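Local coordinates for protein tubulin-specific chaperone (PDB 4B6W) that probably binds alpha-tubulin and microtubule plus ends as tubulin-binding cofactor B, of which this chain is the N-terminal ubiquitin-like domain, at residues 7-21 against 31-43. Residues are numbered along the deposited sequence; the frame is centred on the assembly and turned at random.
Sequences LTHSASRMRVPEKRY and KENVFTHFATPPE
F38 lies flat against H9 at the tightly packed end of this contact. The two rings form an offset stack, centroids 4.9 Å apart and planes at 17°. Each ring also takes the other's CB over its face; H9 CB sits 3.8 Å from the F38 centroid. H9 has CG anti to its backbone N (chi1 -172°), which lays the imidazole along F38 toward T40. There NE2 donates to T40 OG1 at 3.2 Å, with OG1 tilted out of the imidazole plane and the bond bent. T40 OG1 is also hydrogen-bonded to D82, and S12 OG pairs with H9 ND1. L7 CB and V16 CG2 close on the far end of the F38 ring, near CE2 and CZ. This is the ubiquitin-like beta-grasp fold: the hairpin of strands 2-9 and 15-22 packs against helix 27-35 and the loop that follows it. A polar cluster beside this core is partly exposed. N33 OD1 accepts two bonds, both in the carbonyl plane on lone pairs: 2.7 Å from Y21 OH, on a buried ring, and 2.8 Å from K19 NZ. The bends of K19 at chi2 and chi3 bring NZ between N33 OD1 and H37 NE2. It donates to H37 NE2 at 2.8 Å, in the ring plane, while V16 CG2 covers one face of that imidazole. The selenomethionine M14 forms the looser, exposed margin; in one of its two conformers the selenium stands at the F38 ring edge, a Met-aromatic contact.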
ATOM      1  N   LEU A   7      -3.508   0.269  -6.277  1.00 26.57           N
ATOM      2  CA  LEU A   7      -3.319  -0.839  -5.359  1.00 26.55           C
ATOM      3  C   LEU A   7      -3.409  -2.105  -6.158  1.00 27.93           C
ATOM      4  O   LEU A   7      -4.331  -2.267  -6.989  1.00 28.77           O
ATOM      5  CB  LEU A   7      -4.383  -0.873  -4.281  1.00 26.69           C
ATOM      6  CG  LEU A   7      -4.586   0.308  -3.353  1.00 26.27           C
ATOM      7  CD1 LEU A   7      -5.803   0.044  -2.443  1.00 26.76           C
ATOM      8  CD2 LEU A   7      -3.341   0.541  -2.538  1.00 25.68           C
ATOM      9  N   THR A   8      -2.447  -2.985  -5.885  1.00 27.22           N
ATOM     10  CA  THR A   8      -2.412  -4.334  -6.392  1.00 28.53           C
ATOM     11  C   THR A   8      -2.387  -5.294  -5.185  1.00 28.12           C
ATOM     12  O   THR A   8      -2.168  -4.873  -4.059  1.00 27.78           O
ATOM     13  CB  THR A   8      -1.182  -4.552  -7.282  1.00 28.81           C
ATOM     14  OG1 THR A   8       0.007  -4.291  -6.515  1.00 28.29           O
ATOM     15  CG2 THR A   8      -1.214  -3.624  -8.495  1.00 29.87           C
ATOM     16  N   HIS A   9      -2.605  -6.580  -5.442  1.00 28.85           N
ATOM     17  CA  HIS A   9      -2.762  -7.568  -4.382  1.00 29.17           C
ATOM     18  C   HIS A   9      -2.076  -8.866  -4.757  1.00 28.37           C
ATOM     19  O   HIS A   9      -2.394  -9.423  -5.773  1.00 28.84           O
ATOM     20  CB  HIS A   9      -4.261  -7.836  -4.153  1.00 31.19           C
ATOM     21  CG  HIS A   9      -4.531  -8.692  -2.955  1.00 33.74           C
ATOM     22  ND1 HIS A   9      -5.341  -9.810  -3.000  1.00 36.60           N
ATOM     23  CD2 HIS A   9      -4.083  -8.603  -1.677  1.00 33.35           C
ATOM     24  CE1 HIS A   9      -5.376 -10.365  -1.799  1.00 37.76           C
ATOM     25  NE2 HIS A   9      -4.605  -9.663  -0.983  1.00 35.34           N
ATOM     26  N   SER A  10      -1.183  -9.365  -3.907  1.00 27.64           N
ATOM     27  CA  SER A  10      -0.393 -10.573  -4.201  1.00 28.38           C
ATOM     28  C   SER A  10      -1.188 -11.870  -4.381  1.00 30.44           C
ATOM     29  O   SER A  10      -0.644 -12.849  -4.906  1.00 31.37           O
ATOM     30  CB  SER A  10       0.673 -10.807  -3.120  1.00 28.42           C
ATOM     31  OG  SER A  10       0.130 -11.308  -1.914  1.00 29.53           O
ATOM     32  N   ALA A  11      -2.453 -11.884  -3.947  1.00 31.56           N
ATOM     33  CA  ALA A  11      -3.280 -13.082  -3.947  1.00 34.28           C
ATOM     34  C   ALA A  11      -4.505 -12.919  -4.805  1.00 36.17           C
ATOM     35  O   ALA A  11      -5.423 -13.702  -4.689  1.00 38.99           O
ATOM     36  CB  ALA A  11      -3.696 -13.415  -2.545  1.00 35.06           C
ATOM     37  N   SER A  12      -4.543 -11.928  -5.687  1.00 36.21           N
ATOM     38  CA  SER A  12      -5.687 -11.807  -6.592  1.00 38.67           C
ATOM     39  C   SER A  12      -5.346 -11.059  -7.860  1.00 39.01           C
ATOM     40  O   SER A  12      -4.265 -10.478  -8.009  1.00 35.63           O
ATOM     41  CB  SER A  12      -6.900 -11.133  -5.888  1.00 39.80           C
ATOM     42  OG  SER A  12      -6.818  -9.717  -5.830  1.00 37.33           O
ATOM     43  N   ARG A  13      -6.299 -11.070  -8.776  1.00 42.58           N
ATOM     44  CA  ARG A  13      -6.171 -10.244  -9.961  1.00 45.35           C
ATOM     45  C   ARG A  13      -6.738  -8.805  -9.770  1.00 45.69           C
ATOM     46  O   ARG A  13      -6.531  -7.947 -10.629  1.00 44.63           O
ATOM     47  CB  ARG A  13      -6.784 -10.953 -11.186  1.00 48.73           C
ATOM     48  CG  ARG A  13      -8.252 -11.254 -11.042  1.00 52.01           C
ATOM     49  CD  ARG A  13      -8.798 -11.943 -12.266  1.00 56.04           C
ATOM     50  NE  ARG A  13      -8.647 -13.390 -12.208  1.00 58.05           N
ATOM     51  CZ  ARG A  13      -9.051 -14.205 -13.177  1.00 61.91           C
ATOM     52  NH1 ARG A  13      -9.600 -13.707 -14.275  1.00 63.44           N
ATOM     53  NH2 ARG A  13      -8.898 -15.520 -13.060  1.00 64.58           N
HETATM   54  N   MSE A  14      -7.385  -8.608  -8.613  0.60 46.36           N
HETATM   55  CA  MSE A  14      -7.969  -7.334  -8.205  0.60 47.27           C
HETATM   56  C   MSE A  14      -6.884  -6.248  -8.190  0.60 43.75           C
HETATM   57  O   MSE A  14      -5.781  -6.439  -7.694  0.60 41.79           O
HETATM   58  CB  MSE A  14      -8.631  -7.405  -6.801  0.60 49.22           C
HETATM   59  CG  MSE A  14      -9.716  -8.487  -6.556  0.60 53.99           C
HETATM   60 SE   MSE A  14     -10.563  -8.414  -4.742  0.60 60.30          SE
HETATM   61  CE  MSE A  14      -9.177  -9.341  -3.684  0.60 55.73           C
ATOM     62  N   ARG A  15      -7.247  -4.896  -9.117  0.70 45.92           N
ATOM     63  CA  ARG A  15      -6.405  -3.738  -9.006  0.70 43.13           C
ATOM     64  C   ARG A  15      -7.324  -2.586  -8.667  0.70 41.29           C
ATOM     65  O   ARG A  15      -8.432  -2.508  -9.193  0.70 45.00           O
ATOM     66  CB  ARG A  15      -5.730  -3.538 -10.346  0.70 45.64           C
ATOM     67  CG  ARG A  15      -4.902  -2.298 -10.448  0.70 47.08           C
ATOM     68  CD  ARG A  15      -4.059  -2.324 -11.720  0.70 48.98           C
ATOM     69  NE  ARG A  15      -3.695  -0.967 -12.094  0.70 49.45           N
ATOM     70  CZ  ARG A  15      -4.434  -0.171 -12.852  0.70 51.79           C
ATOM     71  NH1 ARG A  15      -5.588  -0.594 -13.364  0.70 54.18           N
ATOM     72  NH2 ARG A  15      -4.004   1.057 -13.112  0.70 53.93           N
ATOM     73  N   VAL A  16      -6.896  -1.705  -7.775  1.00 37.45           N
ATOM     74  CA  VAL A  16      -7.619  -0.439  -7.564  1.00 36.07           C
ATOM     75  C   VAL A  16      -6.815   0.694  -8.239  1.00 35.06           C
ATOM     76  O   VAL A  16      -5.729   1.037  -7.797  1.00 30.54           O
ATOM     77  CB  VAL A  16      -7.839  -0.150  -6.072  1.00 34.75           C
ATOM     78  CG1 VAL A  16      -8.654   1.153  -5.875  1.00 34.43           C
ATOM     79  CG2 VAL A  16      -8.514  -1.350  -5.395  1.00 34.03           C
ATOM     80  N   PRO A  17      -7.348   1.271  -9.332  1.00 37.92           N
ATOM     81  CA  PRO A  17      -6.512   2.118 -10.193  1.00 39.39           C
ATOM     82  C   PRO A  17      -6.152   3.491  -9.669  1.00 40.14           C
ATOM     83  O   PRO A  17      -5.110   4.026 -10.080  1.00 41.41           O
ATOM     84  CB  PRO A  17      -7.347   2.268 -11.455  1.00 41.86           C
ATOM     85  CG  PRO A  17      -8.387   1.175 -11.351  1.00 42.69           C
ATOM     86  CD  PRO A  17      -8.673   1.075  -9.919  1.00 40.12           C
ATOM     87  N   GLU A  18      -6.978   4.058  -8.792  1.00 39.92           N
ATOM     88  CA  GLU A  18      -6.763   5.412  -8.313  1.00 40.74           C
ATOM     89  C   GLU A  18      -7.076   5.464  -6.843  1.00 38.70           C
ATOM     90  O   GLU A  18      -8.192   5.177  -6.457  1.00 42.21           O
ATOM     91  CB  GLU A  18      -7.738   6.352  -9.005  1.00 46.36           C
ATOM     92  CG  GLU A  18      -7.136   7.389  -9.898  1.00 51.37           C
ATOM     93  CD  GLU A  18      -7.962   8.657  -9.942  1.00 53.81           C
ATOM     94  OE1 GLU A  18      -8.422   9.128  -8.870  1.00 55.08           O
ATOM     95  OE2 GLU A  18      -8.104   9.200 -11.046  1.00 58.55           O
ATOM     96  N   LYS A  19      -6.131   5.851  -6.013  1.00 34.99           N
ATOM     97  CA  LYS A  19      -6.419   6.028  -4.588  1.00 33.88           C
ATOM     98  C   LYS A  19      -5.664   7.226  -4.101  1.00 31.47           C
ATOM     99  O   LYS A  19      -4.521   7.422  -4.478  1.00 30.46           O
ATOM    100  CB  LYS A  19      -5.998   4.807  -3.769  1.00 33.33           C
ATOM    101  CG  LYS A  19      -6.869   3.583  -4.010  1.00 35.16           C
ATOM    102  CD  LYS A  19      -8.274   3.727  -3.377  1.00 37.11           C
ATOM    103  CE  LYS A  19      -8.229   3.578  -1.849  1.00 36.33           C
ATOM    104  NZ  LYS A  19      -9.580   3.762  -1.233  1.00 38.04           N
ATOM    105  N   ARG A  20      -6.307   8.038  -3.278  1.00 30.71           N
ATOM    106  CA  ARG A  20      -5.645   9.203  -2.713  1.00 30.28           C
ATOM    107  C   ARG A  20      -5.433   8.987  -1.227  1.00 28.16           C
ATOM    108  O   ARG A  20      -6.388   8.700  -0.498  1.00 27.72           O
ATOM    109  CB  ARG A  20      -6.480  10.455  -2.919  1.00 31.87           C
ATOM    110  CG  ARG A  20      -6.699  10.818  -4.364  1.00 33.70           C
ATOM    111  CD  ARG A  20      -6.995  12.323  -4.538  1.00 36.53           C
ATOM    112  NE  ARG A  20      -6.017  12.808  -5.498  1.00 39.04           N
ATOM    113  CZ  ARG A  20      -5.143  13.784  -5.322  1.00 40.54           C
ATOM    114  NH1 ARG A  20      -5.117  14.529  -4.238  1.00 41.85           N
ATOM    115  NH2 ARG A  20      -4.306  14.049  -6.297  1.00 44.05           N
ATOM    116  N   TYR A  21      -4.177   9.129  -0.813  1.00 26.82           N
ATOM    117  CA  TYR A  21      -3.750   9.122   0.600  1.00 25.64           C
ATOM    118  C   TYR A  21      -2.964  10.377   0.965  1.00 26.49           C
ATOM    119  O   TYR A  21      -2.226  10.933   0.145  1.00 25.68           O
ATOM    120  CB  TYR A  21      -2.876   7.918   0.859  1.00 24.12           C
ATOM    121  CG  TYR A  21      -3.636   6.622   0.696  1.00 23.85           C
ATOM    122  CD1 TYR A  21      -4.672   6.277   1.583  1.00 24.24           C
ATOM    123  CD2 TYR A  21      -3.349   5.754  -0.343  1.00 22.81           C
ATOM    124  CE1 TYR A  21      -5.374   5.081   1.450  1.00 24.00           C
ATOM    125  CE2 TYR A  21      -4.047   4.561  -0.481  1.00 22.89           C
ATOM    126  CZ  TYR A  21      -5.054   4.222   0.404  1.00 23.55           C
ATOM    127  OH  TYR A  21      -5.743   3.023   0.235  1.00 23.63           O
ATOM    128  N   LYS A  31      -3.529   0.550   5.631  1.00 27.44           N
ATOM    129  CA  LYS A  31      -3.945  -0.861   5.616  1.00 28.51           C
ATOM    130  C   LYS A  31      -5.443  -1.037   5.948  1.00 30.20           C
ATOM    131  O   LYS A  31      -6.103  -1.962   5.445  1.00 30.13           O
ATOM    132  CB  LYS A  31      -3.115  -1.670   6.616  1.00 29.89           C
ATOM    133  CG  LYS A  31      -1.654  -1.857   6.234  1.00 29.76           C
ATOM    134  CD  LYS A  31      -0.888  -2.796   7.188  1.00 31.73           C
ATOM    135  CE  LYS A  31       0.608  -2.859   6.785  1.00 31.24           C
ATOM    136  NZ  LYS A  31       1.437  -3.849   7.584  1.00 32.91           N
ATOM    137  N   GLU A  32      -5.948  -0.173   6.833  1.00 31.21           N
ATOM    138  CA  GLU A  32      -7.354  -0.187   7.209  1.00 33.28           C
ATOM    139  C   GLU A  32      -8.218   0.076   6.004  1.00 31.61           C
ATOM    140  O   GLU A  32      -9.164  -0.656   5.742  1.00 32.69           O
ATOM    141  CB  GLU A  32      -7.661   0.886   8.251  1.00 35.19           C
ATOM    142  CG  GLU A  32      -7.216   0.510   9.645  1.00 38.16           C
ATOM    143  CD  GLU A  32      -7.911  -0.733  10.142  1.00 41.07           C
ATOM    144  OE1 GLU A  32      -9.169  -0.752  10.078  1.00 43.63           O
ATOM    145  OE2 GLU A  32      -7.197  -1.668  10.589  1.00 42.05           O
ATOM    146  N   ASN A  33      -7.900   1.154   5.310  1.00 29.38           N
ATOM    147  CA  ASN A  33      -8.561   1.522   4.070  1.00 28.71           C
ATOM    148  C   ASN A  33      -8.436   0.480   2.971  1.00 27.70           C
ATOM    149  O   ASN A  33      -9.416   0.151   2.310  1.00 28.51           O
ATOM    150  CB  ASN A  33      -8.011   2.834   3.546  1.00 27.38           C
ATOM    151  CG  ASN A  33      -8.767   3.310   2.367  1.00 27.21           C
ATOM    152  OD1 ASN A  33      -8.272   3.256   1.231  1.00 26.71           O
ATOM    153  ND2 ASN A  33     -10.008   3.714   2.599  1.00 27.57           N
ATOM    154  N   VAL A  34      -7.235  -0.054   2.816  1.00 27.27           N
ATOM    155  CA  VAL A  34      -6.954  -1.146   1.876  1.00 27.47           C
ATOM    156  C   VAL A  34      -7.868  -2.356   2.102  1.00 29.22           C
ATOM    157  O   VAL A  34      -8.301  -2.996   1.151  1.00 29.53           O
ATOM    158  CB  VAL A  34      -5.462  -1.554   1.910  1.00 26.86           C
ATOM    159  CG1 VAL A  34      -5.222  -2.792   1.068  1.00 27.96           C
ATOM    160  CG2 VAL A  34      -4.606  -0.425   1.384  1.00 25.77           C
ATOM    161  N   PHE A  35      -8.188  -2.640   3.365  1.00 31.20           N
ATOM    162  CA  PHE A  35      -9.113  -3.731   3.725  1.00 33.31           C
ATOM    163  C   PHE A  35     -10.480  -3.588   3.063  1.00 33.87           C
ATOM    164  O   PHE A  35     -11.123  -4.581   2.749  1.00 35.05           O
ATOM    165  CB  PHE A  35      -9.279  -3.795   5.249  1.00 35.33           C
ATOM    166  CG  PHE A  35     -10.245  -4.855   5.722  1.00 37.99           C
ATOM    167  CD1 PHE A  35     -11.614  -4.586   5.798  1.00 39.75           C
ATOM    168  CD2 PHE A  35      -9.787  -6.102   6.097  1.00 39.44           C
ATOM    169  CE1 PHE A  35     -12.531  -5.558   6.241  1.00 42.87           C
ATOM    170  CE2 PHE A  35     -10.683  -7.092   6.553  1.00 42.92           C
ATOM    171  CZ  PHE A  35     -12.067  -6.813   6.627  1.00 44.47           C
ATOM    172  N   THR A  36     -10.916  -2.350   2.845  1.00 33.59           N
ATOM    173  CA  THR A  36     -12.206  -2.094   2.159  1.00 35.11           C
ATOM    174  C   THR A  36     -12.217  -2.634   0.697  1.00 35.51           C
ATOM    175  O   THR A  36     -13.269  -2.946   0.158  1.00 37.57           O
ATOM    176  CB  THR A  36     -12.654  -0.587   2.251  1.00 34.29           C
ATOM    177  OG1 THR A  36     -11.838   0.246   1.440  1.00 32.19           O
ATOM    178  CG2 THR A  36     -12.544  -0.085   3.681  1.00 34.65           C
ATOM    179  N   HIS A  37     -11.043  -2.790   0.094  1.00 34.52           N
ATOM    180  CA  HIS A  37     -10.930  -3.324  -1.266  1.00 35.36           C
ATOM    181  C   HIS A  37     -10.546  -4.805  -1.339  1.00 36.07           C
ATOM    182  O   HIS A  37     -11.113  -5.534  -2.121  1.00 38.19           O
ATOM    183  CB  HIS A  37      -9.905  -2.509  -2.076  1.00 33.39           C
ATOM    184  CG  HIS A  37     -10.229  -1.046  -2.165  1.00 33.01           C
ATOM    185  ND1 HIS A  37     -11.253  -0.556  -2.945  1.00 34.80           N
ATOM    186  CD2 HIS A  37      -9.678   0.024  -1.547  1.00 31.97           C
ATOM    187  CE1 HIS A  37     -11.300   0.758  -2.821  1.00 34.37           C
ATOM    188  NE2 HIS A  37     -10.352   1.137  -1.981  1.00 32.27           N
ATOM    189  N   PHE A  38      -9.573  -5.238  -0.552  1.00 35.64           N
ATOM    190  CA  PHE A  38      -9.068  -6.605  -0.679  1.00 37.97           C
ATOM    191  C   PHE A  38      -9.479  -7.572   0.443  1.00 40.97           C
ATOM    192  O   PHE A  38      -9.679  -8.779   0.180  1.00 44.15           O
ATOM    193  CB  PHE A  38      -7.558  -6.601  -0.913  1.00 36.94           C
ATOM    194  CG  PHE A  38      -7.153  -5.853  -2.164  1.00 35.77           C
ATOM    195  CD1 PHE A  38      -7.880  -5.967  -3.346  1.00 38.36           C
ATOM    196  CD2 PHE A  38      -6.067  -5.041  -2.169  1.00 34.17           C
ATOM    197  CE1 PHE A  38      -7.501  -5.243  -4.510  1.00 37.43           C
ATOM    198  CE2 PHE A  38      -5.701  -4.353  -3.327  1.00 34.10           C
ATOM    199  CZ  PHE A  38      -6.432  -4.471  -4.491  1.00 34.79           C
ATOM    200  N   ALA A  39      -9.648  -7.060   1.656  1.00 40.96           N
ATOM    201  CA  ALA A  39     -10.257  -7.840   2.743  1.00 44.48           C
ATOM    202  C   ALA A  39      -9.326  -8.914   3.299  1.00 45.28           C
ATOM    203  O   ALA A  39      -9.798  -9.913   3.804  1.00 48.04           O
ATOM    204  CB  ALA A  39     -11.625  -8.470   2.305  1.00 46.34           C
ATOM    205  N   THR A  40      -8.012  -8.700   3.162  1.00 44.76           N
ATOM    206  CA  THR A  40      -6.992  -9.370   3.979  1.00 44.89           C
ATOM    207  C   THR A  40      -7.026  -8.641   5.305  1.00 44.00           C
ATOM    208  O   THR A  40      -6.999  -7.411   5.298  1.00 42.17           O
ATOM    209  CB  THR A  40      -5.540  -9.179   3.407  1.00 43.25           C
ATOM    210  OG1 THR A  40      -5.475  -9.642   2.057  1.00 43.38           O
ATOM    211  CG2 THR A  40      -4.498  -9.959   4.249  1.00 44.67           C
ATOM    212  N   PRO A  41      -7.074  -9.368   6.441  1.00 45.46           N
ATOM    213  CA  PRO A  41      -6.870  -8.633   7.693  1.00 45.36           C
ATOM    214  C   PRO A  41      -5.532  -7.872   7.674  1.00 42.19           C
ATOM    215  O   PRO A  41      -4.535  -8.410   7.240  1.00 40.76           O
ATOM    216  CB  PRO A  41      -6.851  -9.724   8.767  1.00 48.74           C
ATOM    217  CG  PRO A  41      -7.465 -10.919   8.137  1.00 50.98           C
ATOM    218  CD  PRO A  41      -7.200 -10.820   6.661  1.00 48.31           C
ATOM    219  N   PRO A  42      -5.528  -6.616   8.126  1.00 41.34           N
ATOM    220  CA  PRO A  42      -4.325  -5.788   8.132  1.00 39.83           C
ATOM    221  C   PRO A  42      -3.123  -6.366   8.892  1.00 41.14           C
ATOM    222  O   PRO A  42      -1.978  -6.039   8.569  1.00 38.70           O
ATOM    223  CB  PRO A  42      -4.811  -4.497   8.791  1.00 40.01           C
ATOM    224  CG  PRO A  42      -6.257  -4.448   8.434  1.00 40.36           C
ATOM    225  CD  PRO A  42      -6.713  -5.846   8.553  1.00 42.13           C
ATOM    226  N   GLU A  43      -3.396  -7.198   9.889  0.60 44.22           N
ATOM    227  CA  GLU A  43      -2.342  -7.897  10.612  0.60 46.42           C
ATOM    228  C   GLU A  43      -1.597  -8.893   9.695  0.60 46.26           C
ATOM    229  O   GLU A  43      -0.489  -9.317  10.014  0.60 47.74           O
ATOM    230  CB  GLU A  43      -2.913  -8.588  11.864  0.60 50.51           C
ATOM    231  CG  GLU A  43      -4.161  -9.475  11.640  0.60 52.20           C
ATOM    232  CD  GLU A  43      -5.513  -8.737  11.760  0.60 52.16           C
ATOM    233  OE1 GLU A  43      -5.626  -7.554  11.353  0.60 48.89           O
ATOM    234  OE2 GLU A  43      -6.475  -9.373  12.251  0.60 55.07           O
TER